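Local coordinates for sugar fermentation stimulation protein homolog (Pyrococcus furiosus, PDB 4DA2) that probably binds DNA and pairs an OB fold with a calcium-binding nuclease-like domain of the PD-(D/E)xK type, at residues T40-N44 against P146-S150; S134-R138 against F174-L178; R138-M144 against P179-K185; G153-K158 against D191-L197. The protein carries 1 engineered substitution. All blocks are in the same frame, centred on the assembly; numbering follows the deposited sequence.

Interaction 1 joins a loop in the OB-domain range to the loop before helix 151-165, whereas both sides of the other three lie in the nuclease-like range. Interactions 2 and 3 lie about 7 Å apart, centre to centre, in one mixed sheet; they share Arg138, and Phe174 of one stacks on Phe184 of the other. Interaction 4 pairs helices 151-165 and 192-204 and stands about 17 Å from interaction 2 and about 20 Å from interaction 3, between centres. It meets interaction 1 through Ser150 and Asp191. Along the chain interaction 1 closes before interaction 4 opens; all other pairs alternate, and the crossing segments tie strands and helices of the nuclease-like range together.

Interaction 1 of 4, residues T40-N44 against P146-S150; sequences TGRLN and PDCPS
Asp147 reaches from the loop before helix 151-165 to the backbone of the 40-44 loop. Its CB starts the side chain toward that loop, and CG, placed between the backbone N and the carbonyl carbon (chi1 71°), turns both oxygens onto consecutive amides. CG itself comes 3.5 Å from Arg42 N. OD1 accepts from Arg42 N at 3.0 Å in a fairly straight bond (164°), and comes within 3.6 Å of Gly41 CA. OD2 takes Leu43 N at 2.9 Å. Both donors arrive on the syn sides of the carboxylate, somewhat out of its plane. Beside this pair, the extended Arg42 side chain runs past Cys148, with NE 3.2 Å from Cys148 CB and CG 3.6 Å from Cys148 SG. Leu43 also packs on Val136 of strand 127-139, while Arg18 holds the carbonyl of Gly41. An alanine in place of Asp147 would be likely to leave the amides of Arg42 and Leu43 without these acceptors and the 40-44 loop more mobile. The grip thus rests on one carboxylate and two main-chain N-H groups, which probably steady its charge, and it ties the OB-domain range to the nuclease-like range without an ion pair across the two loops.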
# COMPACT_ATOMS: atom_id res chain seq x y z
N THR A 40 -3.76 -3.92 7.90
CA THR A 40 -4.81 -3.85 8.93
C THR A 40 -6.19 -4.00 8.31
O THR A 40 -7.19 -4.04 9.02
CB THR A 40 -4.75 -2.54 9.75
OG1 THR A 40 -4.73 -1.41 8.86
CG2 THR A 40 -3.51 -2.51 10.64
N GLY A 41 -6.22 -4.08 6.98
CA GLY A 41 -7.46 -4.35 6.25
C GLY A 41 -8.04 -5.73 6.50
O GLY A 41 -7.37 -6.63 7.04
N ARG A 42 -9.31 -5.92 6.13
CA ARG A 42 -9.94 -7.23 6.31
C ARG A 42 -9.38 -8.23 5.33
O ARG A 42 -9.24 -9.41 5.66
CB ARG A 42 -11.47 -7.17 6.18
CG ARG A 42 -12.09 -6.15 7.10
CD ARG A 42 -13.50 -6.48 7.51
NE ARG A 42 -13.97 -5.42 8.39
CZ ARG A 42 -15.05 -5.48 9.16
NH1 ARG A 42 -15.82 -6.56 9.18
NH2 ARG A 42 -15.36 -4.44 9.92
N LEU A 43 -9.04 -7.75 4.12
CA LEU A 43 -8.57 -8.61 3.04
C LEU A 43 -9.44 -9.86 2.90
O LEU A 43 -8.94 -10.95 2.63
CB LEU A 43 -7.09 -9.00 3.24
CG LEU A 43 -5.93 -8.01 3.14
CD1 LEU A 43 -6.26 -6.82 2.26
CD2 LEU A 43 -5.50 -7.58 4.53
N ASN A 44 -10.76 -9.69 3.05
CA ASN A 44 -11.71 -10.81 2.96
C ASN A 44 -11.67 -11.59 1.65
O ASN A 44 -11.87 -12.80 1.65
CB ASN A 44 -13.14 -10.32 3.23
CG ASN A 44 -13.54 -10.44 4.68
OD1 ASN A 44 -13.10 -11.35 5.39
ND2 ASN A 44 -14.39 -9.53 5.14
N PRO A 146 -10.89 2.21 1.49
CA PRO A 146 -10.29 1.08 2.22
C PRO A 146 -11.27 -0.09 2.09
O PRO A 146 -12.30 0.07 1.42
CB PRO A 146 -10.27 1.58 3.65
CG PRO A 146 -11.51 2.39 3.75
CD PRO A 146 -11.71 3.04 2.39
N ASP A 147 -11.00 -1.23 2.71
CA ASP A 147 -11.99 -2.32 2.64
C ASP A 147 -12.90 -2.43 3.86
O ASP A 147 -13.79 -3.29 3.92
CB ASP A 147 -11.36 -3.66 2.23
CG ASP A 147 -10.50 -4.26 3.32
OD1 ASP A 147 -10.55 -3.78 4.47
OD2 ASP A 147 -9.77 -5.23 3.00
N CYS A 148 -12.67 -1.56 4.83
CA CYS A 148 -13.47 -1.47 6.03
C CYS A 148 -13.07 -0.15 6.69
O CYS A 148 -12.07 0.45 6.29
CB CYS A 148 -13.18 -2.65 6.96
SG CYS A 148 -11.53 -2.66 7.67
N PRO A 149 -13.84 0.31 7.69
CA PRO A 149 -13.55 1.60 8.32
C PRO A 149 -12.15 1.66 8.91
O PRO A 149 -11.67 0.68 9.47
CB PRO A 149 -14.61 1.68 9.42
CG PRO A 149 -15.74 0.89 8.86
CD PRO A 149 -15.10 -0.26 8.19
N SER A 150 -11.50 2.81 8.73
CA SER A 150 -10.16 3.04 9.22
C SER A 150 -10.16 4.37 9.94
O SER A 150 -10.24 5.43 9.31
CB SER A 150 -9.14 3.03 8.08
OG SER A 150 -7.81 3.25 8.57
O HOH W 1 -8.58 -0.88 9.48

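Interaction 2 of 4, residues S134-R138 against F174-L178; sequences SAVLR and FIGAL
Ala135 and Ile175 join the two segments through one backbone hydrogen bond, from Ala135 N to Ile175 O at 2.9 Å, the donor standing well above the carbonyl plane. The next carbonyl, Ala135 O, receives a nearly straight CA-H...O contact from Gly176 CA (3.3 Å, 169° at the hydrogen). Beyond it Leu178 lies against the backbone and side chain of Val136: CD2 touches Val136 O at 3.3 Å and Val136 CB at 3.8 Å. The other methyl, CD1, meets Arg138 CB at 3.7 Å and sits over one face of the guanidinium, offset toward its rim. Val136 CG1, anti to its carbonyl carbon (chi1 -66°), is thereby directed to Ala177 CB, 3.9 Å away. These contacts mark the end of a parallel pairing in the central sheet of the PD-(D/E)xK-type domain, where Ser134 bridges Ile175 before the strands part; Gly176, the centre of an inverse gamma turn, turns the backbone as strand 169-176 ends. A bend at chi3 (-53°) carries the Arg138 guanidinium back across Leu178, and a salt bridge to Asp72 holds its NH2. Further out, Gln84 of helix 81-93 bonds to Ser134 OG and touches Val136, Ile175 and Ala177. On the other flank, Phe174 stacks on Phe184 and packs against Ile208 and Ala210 of strand 207-215.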
# COMPACT_ATOMS: atom_id res chain seq x y z
N SER A 134 -2.50 1.39 1.23
CA SER A 134 -2.74 0.18 0.46
C SER A 134 -4.10 0.24 -0.22
O SER A 134 -5.12 0.52 0.43
CB SER A 134 -2.70 -1.04 1.38
OG SER A 134 -2.96 -2.24 0.64
N ALA A 135 -4.12 -0.06 -1.52
CA ALA A 135 -5.38 -0.16 -2.26
C ALA A 135 -5.46 -1.45 -3.04
O ALA A 135 -5.18 -1.50 -4.24
CB ALA A 135 -5.56 1.05 -3.20
N VAL A 136 -5.81 -2.52 -2.35
CA VAL A 136 -5.78 -3.85 -2.97
C VAL A 136 -7.17 -4.52 -3.00
O VAL A 136 -7.28 -5.75 -3.18
CB VAL A 136 -4.66 -4.78 -2.38
CG1 VAL A 136 -3.26 -4.20 -2.73
CG2 VAL A 136 -4.82 -4.96 -0.86
N LEU A 137 -8.20 -3.70 -2.84
CA LEU A 137 -9.58 -4.16 -3.01
C LEU A 137 -10.00 -3.89 -4.46
O LEU A 137 -9.88 -2.76 -4.94
CB LEU A 137 -10.51 -3.45 -2.03
CG LEU A 137 -12.01 -3.81 -2.11
CD1 LEU A 137 -12.28 -5.26 -1.67
CD2 LEU A 137 -12.88 -2.83 -1.36
N ARG A 138 -10.44 -4.92 -5.16
CA ARG A 138 -10.71 -4.80 -6.59
C ARG A 138 -12.19 -4.69 -6.88
O ARG A 138 -12.99 -5.44 -6.33
CB ARG A 138 -10.16 -6.01 -7.35
CG ARG A 138 -10.62 -6.09 -8.83
CD ARG A 138 -10.36 -7.46 -9.44
NE ARG A 138 -8.97 -7.87 -9.27
CZ ARG A 138 -7.95 -7.45 -10.02
NH1 ARG A 138 -8.16 -6.59 -11.01
NH2 ARG A 138 -6.72 -7.88 -9.76
N PHE A 174 -2.15 6.30 -3.26
CA PHE A 174 -2.72 4.96 -3.13
C PHE A 174 -1.88 3.96 -3.93
O PHE A 174 -1.61 4.14 -5.11
CB PHE A 174 -4.20 4.99 -3.58
CG PHE A 174 -5.05 5.86 -2.71
CD1 PHE A 174 -5.49 5.40 -1.47
CD2 PHE A 174 -5.35 7.18 -3.08
CE1 PHE A 174 -6.25 6.20 -0.62
CE2 PHE A 174 -6.15 7.99 -2.23
CZ PHE A 174 -6.57 7.51 -1.00
N ILE A 175 -1.46 2.90 -3.24
CA ILE A 175 -0.66 1.86 -3.88
C ILE A 175 -1.60 0.74 -4.31
O ILE A 175 -2.02 -0.11 -3.49
CB ILE A 175 0.45 1.34 -2.91
CG1 ILE A 175 1.28 2.51 -2.35
CG2 ILE A 175 1.32 0.33 -3.63
CD1 ILE A 175 2.03 3.35 -3.43
N GLY A 176 -1.96 0.76 -5.59
CA GLY A 176 -2.85 -0.22 -6.22
C GLY A 176 -2.01 -1.41 -6.61
O GLY A 176 -1.75 -1.66 -7.81
N ALA A 177 -1.54 -2.13 -5.59
CA ALA A 177 -0.65 -3.28 -5.77
C ALA A 177 -1.38 -4.56 -6.20
O ALA A 177 -1.10 -5.65 -5.66
CB ALA A 177 0.17 -3.54 -4.49
N LEU A 178 -2.30 -4.41 -7.16
CA LEU A 178 -3.02 -5.52 -7.78
C LEU A 178 -2.65 -5.53 -9.25
O LEU A 178 -2.55 -4.46 -9.84
CB LEU A 178 -4.54 -5.23 -7.76
CG LEU A 178 -5.34 -5.21 -6.46
CD1 LEU A 178 -6.75 -4.81 -6.76
CD2 LEU A 178 -5.31 -6.54 -5.74

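Interaction 3 of 4, residues R138-M144 against P179-K185; sequences REGEYAM and PNVSKFK
A type II' beta turn from Glu139 to Tyr142 links strands 127-139 and 142-145, and the latter pairs in parallel with strand 183-186. Ala143 N donates to Lys183 O at 2.9 Å and Ala143 O accepts from Lys185 N. At the start of the pairing Glu141 O takes two donors, Ser182 N and Lys183 N, while Ser182 OG bonds to Glu141 OE1 at 2.7 Å on its anti side. Between two lysines lies the Tyr142 ring: Lys183 CE is 3.8 Å from its centroid over one face, Lys185 CD equally far over the opposite face. The extended Lys185 chain brings NZ above the same ring, 4.3 Å from the centroid and 14° off the normal, in a cation-pi contact, and on to a salt bridge with Glu139 OE2 at 2.8 Å. Tyr142 OH is hydrogen-bonded to Glu230. Were the ring cut back to an alanine, both lysine chains would probably lose the surface they flank, and Glu230 its hydroxyl partner. Arg138 NH2 donates to Pro179 O at 2.8 Å and NH1 to Asn180 O at 3.0 Å, both oxygens near the guanidinium plane. A beta hairpin thus enters a mixed sheet through its parallel-pairing second strand.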
# COMPACT_ATOMS: atom_id res chain seq x y z
N ARG A 138 -10.44 -4.92 -5.16
CA ARG A 138 -10.71 -4.80 -6.59
C ARG A 138 -12.19 -4.69 -6.88
O ARG A 138 -12.99 -5.44 -6.33
CB ARG A 138 -10.16 -6.01 -7.35
CG ARG A 138 -10.62 -6.09 -8.83
CD ARG A 138 -10.36 -7.46 -9.44
NE ARG A 138 -8.97 -7.87 -9.27
CZ ARG A 138 -7.95 -7.45 -10.02
NH1 ARG A 138 -8.16 -6.59 -11.01
NH2 ARG A 138 -6.72 -7.88 -9.76
N GLU A 139 -12.52 -3.76 -7.75
CA GLU A 139 -13.83 -3.74 -8.40
C GLU A 139 -13.59 -3.49 -9.88
O GLU A 139 -13.37 -2.35 -10.31
CB GLU A 139 -14.75 -2.67 -7.82
CG GLU A 139 -16.14 -2.64 -8.49
CD GLU A 139 -16.89 -1.35 -8.23
OE1 GLU A 139 -17.34 -1.14 -7.08
OE2 GLU A 139 -17.03 -0.56 -9.18
N GLY A 140 -13.60 -4.57 -10.66
CA GLY A 140 -13.31 -4.49 -12.09
C GLY A 140 -11.93 -3.93 -12.38
O GLY A 140 -10.92 -4.50 -11.99
N GLU A 141 -11.89 -2.77 -13.03
CA GLU A 141 -10.62 -2.15 -13.37
C GLU A 141 -10.10 -1.25 -12.25
O GLU A 141 -9.03 -0.65 -12.39
CB GLU A 141 -10.77 -1.34 -14.67
CG GLU A 141 -10.60 -2.20 -15.95
CD GLU A 141 -9.19 -2.75 -16.11
OE1 GLU A 141 -8.22 -1.99 -15.89
OE2 GLU A 141 -9.04 -3.94 -16.47
N TYR A 142 -10.86 -1.13 -11.17
CA TYR A 142 -10.50 -0.22 -10.06
C TYR A 142 -9.74 -0.95 -8.95
O TYR A 142 -10.11 -2.07 -8.59
CB TYR A 142 -11.74 0.44 -9.43
CG TYR A 142 -12.46 1.40 -10.35
CD1 TYR A 142 -12.19 2.78 -10.31
CD2 TYR A 142 -13.42 0.94 -11.24
CE1 TYR A 142 -12.86 3.67 -11.17
CE2 TYR A 142 -14.10 1.81 -12.09
CZ TYR A 142 -13.80 3.18 -12.05
OH TYR A 142 -14.47 4.03 -12.91
N ALA A 143 -8.68 -0.32 -8.45
CA ALA A 143 -8.19 -0.60 -7.08
C ALA A 143 -8.90 0.36 -6.15
O ALA A 143 -9.15 1.53 -6.51
CB ALA A 143 -6.70 -0.37 -7.02
N MET A 144 -9.21 -0.11 -4.94
CA MET A 144 -9.97 0.69 -3.99
C MET A 144 -9.42 0.69 -2.58
O MET A 144 -8.68 -0.26 -2.15
CB MET A 144 -11.44 0.25 -3.98
CG MET A 144 -12.05 0.29 -5.36
SD MET A 144 -13.84 0.15 -5.21
CE MET A 144 -14.03 -1.48 -4.45
N PRO A 179 -2.51 -6.72 -9.85
CA PRO A 179 -2.40 -6.75 -11.31
C PRO A 179 -3.75 -6.39 -11.93
O PRO A 179 -4.80 -6.45 -11.26
CB PRO A 179 -2.05 -8.23 -11.60
CG PRO A 179 -2.71 -8.98 -10.45
CD PRO A 179 -2.53 -8.08 -9.26
N ASN A 180 -3.71 -5.99 -13.20
CA ASN A 180 -4.91 -5.71 -14.02
C ASN A 180 -5.92 -4.74 -13.40
O ASN A 180 -7.11 -5.00 -13.34
CB ASN A 180 -5.61 -7.01 -14.45
CG ASN A 180 -4.65 -7.98 -15.12
OD1 ASN A 180 -3.94 -8.72 -14.43
ND2 ASN A 180 -4.58 -7.93 -16.45
N VAL A 181 -5.41 -3.61 -12.94
CA VAL A 181 -6.27 -2.50 -12.60
C VAL A 181 -5.68 -1.30 -13.31
O VAL A 181 -4.46 -1.25 -13.53
CB VAL A 181 -6.36 -2.23 -11.04
CG1 VAL A 181 -7.23 -3.27 -10.33
CG2 VAL A 181 -4.96 -2.10 -10.42
N SER A 182 -6.53 -0.37 -13.72
CA SER A 182 -6.08 0.81 -14.46
C SER A 182 -6.56 2.11 -13.83
O SER A 182 -6.20 3.22 -14.29
CB SER A 182 -6.61 0.77 -15.90
OG SER A 182 -8.03 0.66 -15.85
N LYS A 183 -7.40 1.97 -12.82
CA LYS A 183 -8.03 3.11 -12.13
C LYS A 183 -8.04 2.94 -10.62
O LYS A 183 -7.77 1.85 -10.13
CB LYS A 183 -9.48 3.30 -12.63
CG LYS A 183 -9.58 3.59 -14.13
CD LYS A 183 -10.99 3.99 -14.52
CE LYS A 183 -11.87 2.78 -14.73
NZ LYS A 183 -11.68 2.17 -16.07
N PHE A 184 -8.30 4.03 -9.92
CA PHE A 184 -8.52 4.02 -8.48
C PHE A 184 -9.80 4.76 -8.11
O PHE A 184 -10.06 5.81 -8.67
CB PHE A 184 -7.31 4.67 -7.72
CG PHE A 184 -7.63 4.96 -6.27
CD1 PHE A 184 -7.44 3.99 -5.29
CD2 PHE A 184 -8.22 6.17 -5.91
CE1 PHE A 184 -7.82 4.25 -3.95
CE2 PHE A 184 -8.57 6.45 -4.59
CZ PHE A 184 -8.38 5.48 -3.60
N LYS A 185 -10.57 4.25 -7.13
CA LYS A 185 -11.58 5.07 -6.45
C LYS A 185 -11.75 4.63 -4.99
O LYS A 185 -11.45 3.48 -4.68
CB LYS A 185 -12.93 4.99 -7.17
CG LYS A 185 -13.56 3.62 -7.14
CD LYS A 185 -14.80 3.60 -8.04
CE LYS A 185 -15.45 2.22 -8.01
NZ LYS A 185 -16.70 2.19 -8.84

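Interaction 4 of 4, residues G153-K158 against D191-L197; sequences GQRHIK and DPKIAEL
Helices 153-158 and 192-197 run nearly parallel, 13° apart, with their axes 9.9 Å from each other, and Gln154 comes closest to Ile194 (CA to CA 5.8 Å). Gln154 bridges the polar edge: its chain, extended beyond CG, carries NE2 to Asp191 OD2 at 3.0 Å in a bond of 159°. The donor meets the syn lone pair of OD2 and the oxygen lies close to the amide plane, although amide and carboxylate are turned 72° against each other. Nearer the backbone, Gln154 CG touches Ile194 CG1 at 3.7 Å, and the aliphatic part of Lys193 crosses the amide end at a slant, its CD 3.7 Å from Gln154 NE2. Deeper in, Ile157 divides its branches, CD1 meeting Ile194 CG2 at 3.8 Å and CG2 meeting Leu197 CB. Leu197 CD1 rests on Gln154 O at 3.7 Å, while CD2 packs against Lys158 CG. Asp191, the N-cap residue, also accepts from Ile194 N through OD1, met from above the carboxylate plane; OD2 has a further donor in Ser150 N, at the start of helix 151-165. An N-cap aspartate shared with the neighbouring helix thus heads a near-parallel pair of helices in the alpha/beta nuclease-like domain.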
# COMPACT_ATOMS: atom_id res chain seq x y z
N GLY A 153 -6.82 5.94 9.21
CA GLY A 153 -6.88 6.64 7.93
C GLY A 153 -7.68 7.93 7.92
O GLY A 153 -7.30 8.89 7.26
N GLN A 154 -8.79 7.96 8.66
CA GLN A 154 -9.55 9.19 8.83
C GLN A 154 -8.68 10.28 9.45
O GLN A 154 -8.69 11.41 8.98
CB GLN A 154 -10.82 8.98 9.67
CG GLN A 154 -11.87 8.09 9.02
CD GLN A 154 -13.00 7.74 9.98
OE1 GLN A 154 -13.14 8.34 11.04
NE2 GLN A 154 -13.80 6.75 9.62
N ARG A 155 -7.90 9.91 10.48
CA ARG A 155 -6.95 10.82 11.13
C ARG A 155 -5.90 11.33 10.17
O ARG A 155 -5.61 12.50 10.16
CB ARG A 155 -6.27 10.14 12.32
CG ARG A 155 -7.08 10.18 13.59
CD ARG A 155 -6.27 9.57 14.77
NE ARG A 155 -7.14 8.86 15.70
CZ ARG A 155 -7.02 7.58 16.03
NH1 ARG A 155 -6.04 6.82 15.53
NH2 ARG A 155 -7.88 7.05 16.88
N HIS A 156 -5.32 10.43 9.39
CA HIS A 156 -4.28 10.82 8.44
C HIS A 156 -4.81 11.82 7.43
O HIS A 156 -4.16 12.81 7.14
CB HIS A 156 -3.69 9.62 7.72
CG HIS A 156 -2.91 8.69 8.60
ND1 HIS A 156 -2.64 7.39 8.24
CD2 HIS A 156 -2.34 8.88 9.82
CE1 HIS A 156 -1.91 6.82 9.18
NE2 HIS A 156 -1.74 7.69 10.17
N ILE A 157 -6.00 11.57 6.88
CA ILE A 157 -6.56 12.47 5.85
C ILE A 157 -6.86 13.85 6.46
O ILE A 157 -6.62 14.90 5.83
CB ILE A 157 -7.78 11.86 5.11
CG1 ILE A 157 -7.34 10.58 4.37
CG2 ILE A 157 -8.38 12.91 4.09
CD1 ILE A 157 -8.50 9.56 4.10
N LYS A 158 -7.34 13.85 7.72
CA LYS A 158 -7.58 15.10 8.43
C LYS A 158 -6.30 15.92 8.61
O LYS A 158 -6.32 17.14 8.42
CB LYS A 158 -8.33 14.86 9.75
CG LYS A 158 -9.81 14.49 9.53
CD LYS A 158 -10.53 14.19 10.85
CE LYS A 158 -12.03 14.02 10.64
NZ LYS A 158 -12.74 13.77 11.92
N ASP A 191 -15.83 2.76 3.92
CA ASP A 191 -15.73 3.85 4.87
C ASP A 191 -16.25 5.17 4.28
O ASP A 191 -15.49 5.92 3.67
CB ASP A 191 -14.29 4.01 5.37
CG ASP A 191 -14.22 4.93 6.59
OD1 ASP A 191 -15.10 5.81 6.69
OD2 ASP A 191 -13.31 4.78 7.44
N PRO A 192 -17.55 5.47 4.47
CA PRO A 192 -18.18 6.66 3.88
C PRO A 192 -17.55 7.96 4.37
O PRO A 192 -17.51 8.92 3.62
CB PRO A 192 -19.63 6.56 4.36
CG PRO A 192 -19.84 5.09 4.56
CD PRO A 192 -18.55 4.60 5.14
N LYS A 193 -17.05 8.00 5.61
CA LYS A 193 -16.37 9.19 6.14
C LYS A 193 -15.07 9.48 5.35
O LYS A 193 -14.76 10.66 5.02
CB LYS A 193 -16.05 9.02 7.64
CG LYS A 193 -17.29 8.77 8.52
CD LYS A 193 -16.92 8.62 10.00
CE LYS A 193 -18.17 8.35 10.86
NZ LYS A 193 -17.79 8.09 12.27
N ILE A 194 -14.35 8.41 5.03
CA ILE A 194 -13.11 8.53 4.25
C ILE A 194 -13.41 9.01 2.84
O ILE A 194 -12.70 9.88 2.32
CB ILE A 194 -12.28 7.22 4.23
CG1 ILE A 194 -11.49 7.07 5.53
CG2 ILE A 194 -11.26 7.25 3.04
CD1 ILE A 194 -10.70 5.79 5.58
N ALA A 195 -14.43 8.46 2.21
CA ALA A 195 -14.80 8.95 0.86
C ALA A 195 -15.13 10.47 0.90
O ALA A 195 -14.67 11.23 0.04
CB ALA A 195 -15.94 8.14 0.27
N GLU A 196 -15.88 10.90 1.91
CA GLU A 196 -16.20 12.33 2.09
C GLU A 196 -14.94 13.16 2.35
O GLU A 196 -14.77 14.23 1.76
CB GLU A 196 -17.25 12.52 3.21
CG GLU A 196 -17.60 13.98 3.53
CD GLU A 196 -18.38 14.70 2.43
OE1 GLU A 196 -18.61 14.14 1.34
OE2 GLU A 196 -18.77 15.86 2.68
N LEU A 197 -14.08 12.67 3.24
CA LEU A 197 -12.81 13.33 3.57
C LEU A 197 -11.87 13.45 2.35
O LEU A 197 -11.17 14.42 2.24
CB LEU A 197 -12.09 12.59 4.72
CG LEU A 197 -12.61 12.81 6.17
CD1 LEU A 197 -11.89 11.82 7.12
CD2 LEU A 197 -12.42 14.26 6.60